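Local structure of deacetylase EF_0837 (Enterococcus faecalis, 2ICS) at residues H60-E65 with I87-T92; Y70-D75 with I273-R278. The protein hydrolyses acetyl-(R)-mandelate as a weak esterase in vitro, using two zinc ions held in the active site of an amidohydrolase barrel. One frame throughout, in Å; residues are numbered along the deposited sequence.

Contact 1 of 2, residues H60-E65 with I87-T92; sequences HVHCFE and IDAGTT. With ZN (zinc ion), chain B.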
ATOM      1  N   HIS A  60      -1.089  -0.678  -2.351  1.00 17.58           N
ATOM      2  CA  HIS A  60      -1.928  -0.250  -3.457  1.00 17.77           C
ATOM      3  C   HIS A  60      -1.002  -0.035  -4.640  1.00 19.41           C
ATOM      4  O   HIS A  60      -0.379   1.017  -4.792  1.00 17.70           O
ATOM      5  CB  HIS A  60      -2.731   1.017  -3.154  1.00 16.10           C
ATOM      6  CG  HIS A  60      -3.728   1.347  -4.222  1.00 14.38           C
ATOM      7  ND1 HIS A  60      -4.911   2.015  -3.999  1.00 16.16           N
ATOM      8  CD2 HIS A  60      -3.691   1.105  -5.560  1.00 13.88           C
ATOM      9  CE1 HIS A  60      -5.543   2.156  -5.182  1.00 16.07           C
ATOM     10  NE2 HIS A  60      -4.841   1.620  -6.160  1.00 14.39           N
ATOM     11  N   VAL A  61      -0.944  -1.053  -5.490  1.00 20.28           N
ATOM     12  CA  VAL A  61      -0.064  -1.046  -6.644  1.00 21.61           C
ATOM     13  C   VAL A  61      -0.734  -1.662  -7.878  1.00 20.96           C
ATOM     14  O   VAL A  61      -1.776  -2.303  -7.776  1.00 20.77           O
ATOM     15  CB  VAL A  61       1.205  -1.852  -6.274  1.00 23.12           C
ATOM     16  CG1 VAL A  61       1.826  -2.473  -7.491  1.00 26.08           C
ATOM     17  CG2 VAL A  61       2.179  -0.955  -5.543  1.00 22.60           C
ATOM     18  N   HIS A  62      -0.127  -1.454  -9.041  1.00 21.59           N
ATOM     19  CA  HIS A  62      -0.608  -2.024 -10.290  1.00 22.26           C
ATOM     20  C   HIS A  62       0.630  -2.537 -11.017  1.00 23.03           C
ATOM     21  O   HIS A  62       1.361  -1.778 -11.661  1.00 22.47           O
ATOM     22  CB  HIS A  62      -1.355  -0.969 -11.096  1.00 21.77           C
ATOM     23  CG  HIS A  62      -2.666  -0.587 -10.483  1.00 24.48           C
ATOM     24  ND1 HIS A  62      -3.745  -1.438 -10.395  1.00 23.07           N
ATOM     25  CD2 HIS A  62      -3.033   0.542  -9.825  1.00 22.11           C
ATOM     26  CE1 HIS A  62      -4.708  -0.818  -9.694  1.00 24.38           C
ATOM     27  NE2 HIS A  62      -4.325   0.389  -9.326  1.00 25.65           N
ATOM     28  N   CYS A  63       0.878  -3.836 -10.879  1.00 24.37           N
ATOM     29  CA  CYS A  63       2.056  -4.438 -11.474  1.00 27.55           C
ATOM     30  C   CYS A  63       1.871  -5.701 -12.314  1.00 29.55           C
ATOM     31  O   CYS A  63       2.758  -6.557 -12.337  1.00 29.35           O
ATOM     32  CB  CYS A  63       3.094  -4.704 -10.379  1.00 26.69           C
ATOM     33  SG  CYS A  63       2.510  -5.756  -9.045  1.00 25.16           S
ATOM     34  N   PHE A  64       0.725  -5.834 -12.978  1.00 31.30           N
ATOM     35  CA  PHE A  64       0.496  -6.967 -13.873  1.00 33.95           C
ATOM     36  C   PHE A  64       1.065  -6.422 -15.183  1.00 34.46           C
ATOM     37  O   PHE A  64       0.395  -5.659 -15.879  1.00 34.84           O
ATOM     38  CB  PHE A  64      -1.000  -7.261 -14.036  1.00 34.11           C
ATOM     39  CG  PHE A  64      -1.300  -8.383 -15.004  1.00 35.99           C
ATOM     40  CD1 PHE A  64      -2.598  -8.599 -15.456  1.00 37.05           C
ATOM     41  CD2 PHE A  64      -0.285  -9.223 -15.468  1.00 35.28           C
ATOM     42  CE1 PHE A  64      -2.889  -9.633 -16.354  1.00 36.32           C
ATOM     43  CE2 PHE A  64      -0.564 -10.256 -16.366  1.00 34.14           C
ATOM     44  CZ  PHE A  64      -1.867 -10.461 -16.810  1.00 35.74           C
ATOM     45  N   GLU A  65       2.299  -6.806 -15.507  1.00 35.73           N
ATOM     46  CA  GLU A  65       2.975  -6.292 -16.698  1.00 38.35           C
ATOM     47  C   GLU A  65       2.302  -6.511 -18.058  1.00 38.97           C
ATOM     48  O   GLU A  65       2.643  -5.833 -19.031  1.00 39.20           O
ATOM     49  CB  GLU A  65       4.421  -6.809 -16.751  1.00 38.18           C
ATOM     50  CG  GLU A  65       4.571  -8.285 -17.089  1.00 39.65           C
ATOM     51  CD  GLU A  65       6.028  -8.699 -17.246  1.00 42.40           C
ATOM     52  OE1 GLU A  65       6.734  -8.846 -16.224  1.00 43.76           O
ATOM     53  OE2 GLU A  65       6.474  -8.867 -18.399  1.00 44.34           O
ATOM     54  N   ILE A  87       1.090  -5.103  -3.151  1.00 22.20           N
ATOM     55  CA  ILE A  87      -0.211  -5.701  -3.347  1.00 21.98           C
ATOM     56  C   ILE A  87      -0.873  -5.004  -4.518  1.00 22.78           C
ATOM     57  O   ILE A  87      -1.153  -3.803  -4.464  1.00 24.28           O
ATOM     58  CB  ILE A  87      -1.105  -5.541  -2.103  1.00 23.99           C
ATOM     59  CG1 ILE A  87      -0.365  -6.047  -0.858  1.00 24.93           C
ATOM     60  CG2 ILE A  87      -2.406  -6.310  -2.307  1.00 23.35           C
ATOM     61  CD1 ILE A  87      -1.173  -5.949   0.430  1.00 24.50           C
ATOM     62  N   ASP A  88      -1.099  -5.754  -5.592  1.00 22.38           N
ATOM     63  CA  ASP A  88      -1.751  -5.206  -6.770  1.00 21.42           C
ATOM     64  C   ASP A  88      -3.224  -4.973  -6.433  1.00 21.15           C
ATOM     65  O   ASP A  88      -3.923  -5.898  -6.026  1.00 20.45           O
ATOM     66  CB  ASP A  88      -1.611  -6.172  -7.938  1.00 20.78           C
ATOM     67  CG  ASP A  88      -2.392  -5.723  -9.147  1.00 23.12           C
ATOM     68  OD1 ASP A  88      -3.622  -5.940  -9.170  1.00 22.61           O
ATOM     69  OD2 ASP A  88      -1.779  -5.133 -10.065  1.00 23.87           O
ATOM     70  N   ALA A  89      -3.689  -3.739  -6.610  1.00 20.91           N
ATOM     71  CA  ALA A  89      -5.065  -3.380  -6.267  1.00 22.05           C
ATOM     72  C   ALA A  89      -6.163  -3.715  -7.279  1.00 23.33           C
ATOM     73  O   ALA A  89      -6.819  -2.819  -7.826  1.00 21.96           O
ATOM     74  CB  ALA A  89      -5.134  -1.895  -5.905  1.00 20.09           C
ATOM     75  N   GLY A  90      -6.368  -5.007  -7.521  1.00 24.00           N
ATOM     76  CA  GLY A  90      -7.420  -5.427  -8.431  1.00 24.79           C
ATOM     77  C   GLY A  90      -7.236  -5.198  -9.918  1.00 25.74           C
ATOM     78  O   GLY A  90      -8.215  -5.009 -10.644  1.00 26.36           O
ATOM     79  N   THR A  91      -5.998  -5.210 -10.388  1.00 25.73           N
ATOM     80  CA  THR A  91      -5.763  -5.023 -11.813  1.00 26.73           C
ATOM     81  C   THR A  91      -6.454  -6.159 -12.562  1.00 26.74           C
ATOM     82  O   THR A  91      -6.975  -5.971 -13.660  1.00 27.24           O
ATOM     83  CB  THR A  91      -4.263  -5.081 -12.156  1.00 26.04           C
ATOM     84  OG1 THR A  91      -3.571  -4.036 -11.463  1.00 27.31           O
ATOM     85  CG2 THR A  91      -4.057  -4.917 -13.658  1.00 25.83           C
ATOM     86  N   THR A  92      -6.452  -7.340 -11.949  1.00 26.89           N
ATOM     87  CA  THR A  92      -7.047  -8.522 -12.562  1.00 26.92           C
ATOM     88  C   THR A  92      -8.258  -9.049 -11.826  1.00 27.60           C
ATOM     89  O   THR A  92      -8.423  -8.834 -10.626  1.00 28.18           O
ATOM     90  CB  THR A  92      -6.043  -9.696 -12.638  1.00 26.36           C
ATOM     91  OG1 THR A  92      -5.733 -10.148 -11.313  1.00 25.49           O
ATOM     92  CG2 THR A  92      -4.767  -9.266 -13.329  1.00 24.58           C
TER
HETATM   93 ZN    ZN B 400      -5.184   1.898  -8.345  1.00 24.94          ZN
HETATM   94  O   HOH W   1      -1.053  -3.718 -13.519  1.00 29.09           O
HETATM   95  O   HOH W   2      -5.996   3.733  -8.175  1.00 23.22           O

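Contact 2 of 2, residues Y70-D75 with I273-R278; sequences YYDYPD and IYIRNR. With ADE (adenine), chain D.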
ATOM      1  N   TYR A  70      -2.703   0.408 -17.676  1.00 42.36           N
ATOM      2  CA  TYR A  70      -2.527   0.369 -16.231  1.00 39.79           C
ATOM      3  C   TYR A  70      -1.629  -0.814 -15.834  1.00 36.61           C
ATOM      4  O   TYR A  70      -2.127  -1.883 -15.491  1.00 36.57           O
ATOM      5  CB  TYR A  70      -3.914   0.228 -15.598  1.00 43.92           C
ATOM      6  CG  TYR A  70      -4.204   1.144 -14.426  1.00 48.24           C
ATOM      7  CD1 TYR A  70      -3.988   2.523 -14.509  1.00 50.20           C
ATOM      8  CD2 TYR A  70      -4.725   0.635 -13.236  1.00 49.56           C
ATOM      9  CE1 TYR A  70      -4.283   3.365 -13.430  1.00 50.09           C
ATOM     10  CE2 TYR A  70      -5.028   1.466 -12.158  1.00 50.88           C
ATOM     11  CZ  TYR A  70      -4.801   2.826 -12.260  1.00 50.70           C
ATOM     12  OH  TYR A  70      -5.067   3.635 -11.182  1.00 52.24           O
ATOM     13  N   TYR A  71      -0.311  -0.620 -15.868  1.00 32.27           N
ATOM     14  CA  TYR A  71       0.621  -1.696 -15.534  1.00 28.27           C
ATOM     15  C   TYR A  71       2.004  -1.181 -15.134  1.00 25.13           C
ATOM     16  O   TYR A  71       2.289   0.015 -15.204  1.00 21.27           O
ATOM     17  CB  TYR A  71       0.800  -2.615 -16.750  1.00 28.84           C
ATOM     18  CG  TYR A  71       1.696  -2.004 -17.814  1.00 28.20           C
ATOM     19  CD1 TYR A  71       3.068  -2.269 -17.839  1.00 29.91           C
ATOM     20  CD2 TYR A  71       1.190  -1.092 -18.739  1.00 28.55           C
ATOM     21  CE1 TYR A  71       3.912  -1.632 -18.753  1.00 29.52           C
ATOM     22  CE2 TYR A  71       2.026  -0.449 -19.656  1.00 28.40           C
ATOM     23  CZ  TYR A  71       3.385  -0.721 -19.655  1.00 29.31           C
ATOM     24  OH  TYR A  71       4.226  -0.060 -20.530  1.00 31.66           O
ATOM     25  N   ASP A  72       2.860  -2.114 -14.725  1.00 23.05           N
ATOM     26  CA  ASP A  72       4.245  -1.812 -14.380  1.00 24.25           C
ATOM     27  C   ASP A  72       4.972  -3.118 -14.124  1.00 24.20           C
ATOM     28  O   ASP A  72       4.365  -4.188 -14.164  1.00 24.77           O
ATOM     29  CB  ASP A  72       4.349  -0.915 -13.141  1.00 22.83           C
ATOM     30  CG  ASP A  72       5.552   0.015 -13.209  1.00 26.48           C
ATOM     31  OD1 ASP A  72       6.585  -0.400 -13.791  1.00 25.89           O
ATOM     32  OD2 ASP A  72       5.471   1.151 -12.687  1.00 23.20           O
ATOM     33  N   TYR A  73       6.272  -3.034 -13.863  1.00 24.21           N
ATOM     34  CA  TYR A  73       7.068  -4.224 -13.601  1.00 24.46           C
ATOM     35  C   TYR A  73       7.373  -4.302 -12.115  1.00 24.35           C
ATOM     36  O   TYR A  73       8.022  -3.420 -11.555  1.00 24.99           O
ATOM     37  CB  TYR A  73       8.356  -4.193 -14.420  1.00 24.09           C
ATOM     38  CG  TYR A  73       8.097  -4.000 -15.896  1.00 26.87           C
ATOM     39  CD1 TYR A  73       7.956  -2.722 -16.432  1.00 26.43           C
ATOM     40  CD2 TYR A  73       7.928  -5.096 -16.749  1.00 26.83           C
ATOM     41  CE1 TYR A  73       7.649  -2.533 -17.778  1.00 26.90           C
ATOM     42  CE2 TYR A  73       7.616  -4.921 -18.102  1.00 23.81           C
ATOM     43  CZ  TYR A  73       7.476  -3.636 -18.604  1.00 26.22           C
ATOM     44  OH  TYR A  73       7.146  -3.442 -19.919  1.00 26.36           O
ATOM     45  N   PRO A  74       6.898  -5.372 -11.459  1.00 24.74           N
ATOM     46  CA  PRO A  74       7.066  -5.642 -10.030  1.00 24.41           C
ATOM     47  C   PRO A  74       8.365  -5.166  -9.385  1.00 26.14           C
ATOM     48  O   PRO A  74       8.343  -4.427  -8.399  1.00 26.24           O
ATOM     49  CB  PRO A  74       6.898  -7.152  -9.954  1.00 24.26           C
ATOM     50  CG  PRO A  74       5.830  -7.385 -10.964  1.00 26.76           C
ATOM     51  CD  PRO A  74       6.289  -6.534 -12.135  1.00 22.31           C
ATOM     52  N   ASP A  75       9.501  -5.574  -9.929  1.00 24.66           N
ATOM     53  CA  ASP A  75      10.752  -5.175  -9.315  1.00 25.71           C
ATOM     54  C   ASP A  75      11.141  -3.712  -9.489  1.00 25.36           C
ATOM     55  O   ASP A  75      12.008  -3.223  -8.767  1.00 25.26           O
ATOM     56  CB  ASP A  75      11.881  -6.109  -9.762  1.00 27.17           C
ATOM     57  CG  ASP A  75      11.635  -7.552  -9.344  1.00 28.26           C
ATOM     58  OD1 ASP A  75      10.981  -7.777  -8.297  1.00 26.46           O
ATOM     59  OD2 ASP A  75      12.099  -8.464 -10.055  1.00 32.60           O
ATOM     60  N   ILE A 273       0.706   3.378  -7.704  1.00 17.52           N
ATOM     61  CA  ILE A 273       1.700   3.570  -8.745  1.00 17.90           C
ATOM     62  C   ILE A 273       1.555   2.607  -9.925  1.00 20.25           C
ATOM     63  O   ILE A 273       1.090   1.475  -9.781  1.00 18.33           O
ATOM     64  CB  ILE A 273       3.108   3.384  -8.137  1.00 17.15           C
ATOM     65  CG1 ILE A 273       4.189   3.820  -9.117  1.00 18.17           C
ATOM     66  CG2 ILE A 273       3.322   1.906  -7.765  1.00 15.19           C
ATOM     67  CD1 ILE A 273       5.582   3.806  -8.495  1.00 18.06           C
ATOM     68  N   TYR A 274       1.939   3.090 -11.099  1.00 21.68           N
ATOM     69  CA  TYR A 274       1.957   2.282 -12.311  1.00 23.41           C
ATOM     70  C   TYR A 274       2.983   3.005 -13.177  1.00 23.82           C
ATOM     71  O   TYR A 274       3.319   4.160 -12.895  1.00 23.75           O
ATOM     72  CB  TYR A 274       0.563   2.153 -12.950  1.00 24.41           C
ATOM     73  CG  TYR A 274       0.031   3.325 -13.725  1.00 28.93           C
ATOM     74  CD1 TYR A 274      -0.028   3.286 -15.119  1.00 31.63           C
ATOM     75  CD2 TYR A 274      -0.483   4.440 -13.072  1.00 30.23           C
ATOM     76  CE1 TYR A 274      -0.593   4.331 -15.841  1.00 34.04           C
ATOM     77  CE2 TYR A 274      -1.050   5.490 -13.783  1.00 31.79           C
ATOM     78  CZ  TYR A 274      -1.103   5.431 -15.166  1.00 33.34           C
ATOM     79  OH  TYR A 274      -1.670   6.467 -15.872  1.00 34.55           O
ATOM     80  N   ILE A 275       3.501   2.335 -14.200  1.00 23.31           N
ATOM     81  CA  ILE A 275       4.566   2.914 -15.007  1.00 24.43           C
ATOM     82  C   ILE A 275       4.476   4.396 -15.371  1.00 25.23           C
ATOM     83  O   ILE A 275       5.470   5.113 -15.269  1.00 25.71           O
ATOM     84  CB  ILE A 275       4.813   2.066 -16.286  1.00 26.64           C
ATOM     85  CG1 ILE A 275       6.188   2.409 -16.867  1.00 27.82           C
ATOM     86  CG2 ILE A 275       3.718   2.311 -17.322  1.00 25.39           C
ATOM     87  CD1 ILE A 275       6.746   1.349 -17.806  1.00 27.38           C
ATOM     88  N   ARG A 276       3.299   4.869 -15.762  1.00 27.07           N
ATOM     89  CA  ARG A 276       3.147   6.268 -16.151  1.00 31.17           C
ATOM     90  C   ARG A 276       3.366   7.294 -15.043  1.00 30.06           C
ATOM     91  O   ARG A 276       4.122   8.250 -15.237  1.00 30.92           O
ATOM     92  CB  ARG A 276       1.779   6.495 -16.806  1.00 36.86           C
ATOM     93  CG  ARG A 276       1.596   5.723 -18.110  1.00 44.41           C
ATOM     94  CD  ARG A 276       0.230   5.975 -18.753  1.00 51.44           C
ATOM     95  NE  ARG A 276       0.048   7.371 -19.144  1.00 57.18           N
ATOM     96  CZ  ARG A 276      -1.010   7.832 -19.808  1.00 60.39           C
ATOM     97  NH1 ARG A 276      -1.991   7.006 -20.161  1.00 59.78           N
ATOM     98  NH2 ARG A 276      -1.087   9.121 -20.121  1.00 61.40           N
ATOM     99  N   ASN A 277       2.725   7.124 -13.886  1.00 27.27           N
ATOM    100  CA  ASN A 277       2.943   8.105 -12.828  1.00 24.87           C
ATOM    101  C   ASN A 277       4.260   7.878 -12.097  1.00 24.15           C
ATOM    102  O   ASN A 277       4.701   8.733 -11.335  1.00 23.35           O
ATOM    103  CB  ASN A 277       1.766   8.168 -11.831  1.00 24.57           C
ATOM    104  CG  ASN A 277       1.501   6.856 -11.125  1.00 20.72           C
ATOM    105  OD1 ASN A 277       2.422   6.160 -10.711  1.00 21.44           O
ATOM    106  ND2 ASN A 277       0.224   6.529 -10.957  1.00 21.09           N
ATOM    107  N   ARG A 278       4.899   6.735 -12.343  1.00 24.53           N
ATOM    108  CA  ARG A 278       6.193   6.447 -11.726  1.00 24.23           C
ATOM    109  C   ARG A 278       7.296   7.128 -12.530  1.00 26.46           C
ATOM    110  O   ARG A 278       8.189   7.763 -11.966  1.00 26.18           O
ATOM    111  CB  ARG A 278       6.485   4.937 -11.691  1.00 22.84           C
ATOM    112  CG  ARG A 278       7.984   4.633 -11.544  1.00 21.16           C
ATOM    113  CD  ARG A 278       8.291   3.173 -11.241  1.00 21.11           C
ATOM    114  NE  ARG A 278       8.103   2.282 -12.384  1.00 22.90           N
ATOM    115  CZ  ARG A 278       8.939   2.184 -13.417  1.00 21.83           C
ATOM    116  NH1 ARG A 278      10.044   2.925 -13.468  1.00 17.30           N
ATOM    117  NH2 ARG A 278       8.671   1.333 -14.401  1.00 21.20           N
TER
HETATM  118  N9  ADE D1114     -10.258   7.452 -13.032  1.00 80.38           N
HETATM  119  C8  ADE D1114     -10.700   7.680 -11.759  1.00 80.76           C
HETATM  120  N7  ADE D1114     -10.017   6.966 -10.906  1.00 80.58           N
HETATM  121  C5  ADE D1114      -9.092   6.234 -11.573  1.00 79.77           C
HETATM  122  C6  ADE D1114      -8.085   5.295 -11.204  1.00 78.32           C
HETATM  123  N6  ADE D1114      -7.891   4.953  -9.876  1.00 75.94           N
HETATM  124  N1  ADE D1114      -7.321   4.744 -12.178  1.00 78.38           N
HETATM  125  C2  ADE D1114      -7.489   5.060 -13.474  1.00 78.95           C
HETATM  126  N3  ADE D1114      -8.424   5.936 -13.861  1.00 79.74           N
HETATM  127  C4  ADE D1114      -9.235   6.537 -12.959  1.00 80.07           C

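Contact 1 of 2, residues H60-E65 with I87-T92
V61 and D88 pair as parallel strand neighbours, and two backbone bonds link V61 to the residues flanking D88: V61 N gives its hydrogen to I87 O, and V61 O takes one from A89 N at 2.7 Å. Past this bridge the strand of 60-65 runs out, and the carboxylate of D88 takes over from the sheet. With CG anti to its own backbone N (chi1 174°), D88 carries OD2 beside the departing chain, where it accepts the backbone N of C63 at 3.1 Å on its anti lone pair. The syn side of OD2 receives the hydroxyl of T91, while OD1 accepts T91 N at 2.8 Å, closing an Asx motif. One aspartate therefore satisfies three donors and fixes the threonine. T91 OG1 points its hydrogen at D88 OD2 and so accepts from ND1 of H62 at 2.8 Å; the bond is nearly straight (169°) and lies in the imidazole plane. A water that accepts F64 N donates a longer bond to the same hydroxyl. Because ND1 must be the protonated nitrogen here, NE2 of H62 has its lone pair available for zinc, at 2.0 Å, and the D88 carboxylate behind the threonine probably makes the imidazole a stronger ligand. H60 binds the same ion through NE2, its ND1 being engaged by T210. The methyl of A89 sits over one face of the H60 ring, 3.7 Å from its centroid, and a side chain this small lets the ring lie close to the strand. D272, the carbamylated K154 and a water complete the coordination. The paired histidines of an HxH motif at the end of the first barrel strand, directed at a zinc pair, are a hallmark of the binuclear amidohydrolases.

Contact 2 of 2, residues Y70-D75 with I273-R278
Y71 and I275 join the two segments through one backbone bond, I275 N to Y71 O at 2.8 Å, where the irregular chain of 70-75 passes the first turn of the helix that follows Y274. D72 points at the helix, and R278, one turn further on, meets its carboxylate side-on: NE reaches OD2 at 2.9 Å and NH2 reaches OD1 at 2.8 Å, each on a syn lone pair and close to the guanidinium plane. Bends of the arginine chain at chi3 (73°) and chi4 (76°) bring NE and then NH2 to the aspartate. OD1 also accepts Y73 N, which ties the carboxylate to its own chain. Beside the ion pair, I275 supplies the apolar part: CG2 lies over one face of the Y71 ring, and CD1 approaches the edge of the Y73 ring, 4.0 Å from CE1. At the other end Y70 and Y274 meet with their planes at 41°, CD1 of Y70 standing over the centre of the Y274 ring. The opposite face of that ring meets the backbone nitrogens of R276 and N277 near its rim, while N277 OD1 accepts Y274 N at the helix start. Broad, flat tyrosines suit this place, since they can pack by ring and still end in a hydroxyl; that of Y70 comes within 2.7 Å of N1 of the bound adenine. A two-bond ion pair flanked by aromatic packing would hold the 70-75 loop against the start of helix 275-279, with Y70 resting on Y274 beside the ligand.

The two contacts adjoin, their centres about 9 Å apart, and both use the chain running from strand 51-61 to helix 74-77. Contact 1 is buried, joining two neighbouring strands of the barrel through backbone pairing and a carboxylate-centred network, beside a zinc ion held by H60 and H62. Contact 2 lies near the surface, where residues 198 or more apart in sequence meet through a salt bridge and tyrosine rings. They touch directly: H62 N probably bonds to I273 O, and the H62 and Y70 rings pack together. Thus contact 1 supplies ligands to the metal, whereas contact 2 lends Y70 to the adenine pocket, and D272, just before 273-278, binds the same zinc.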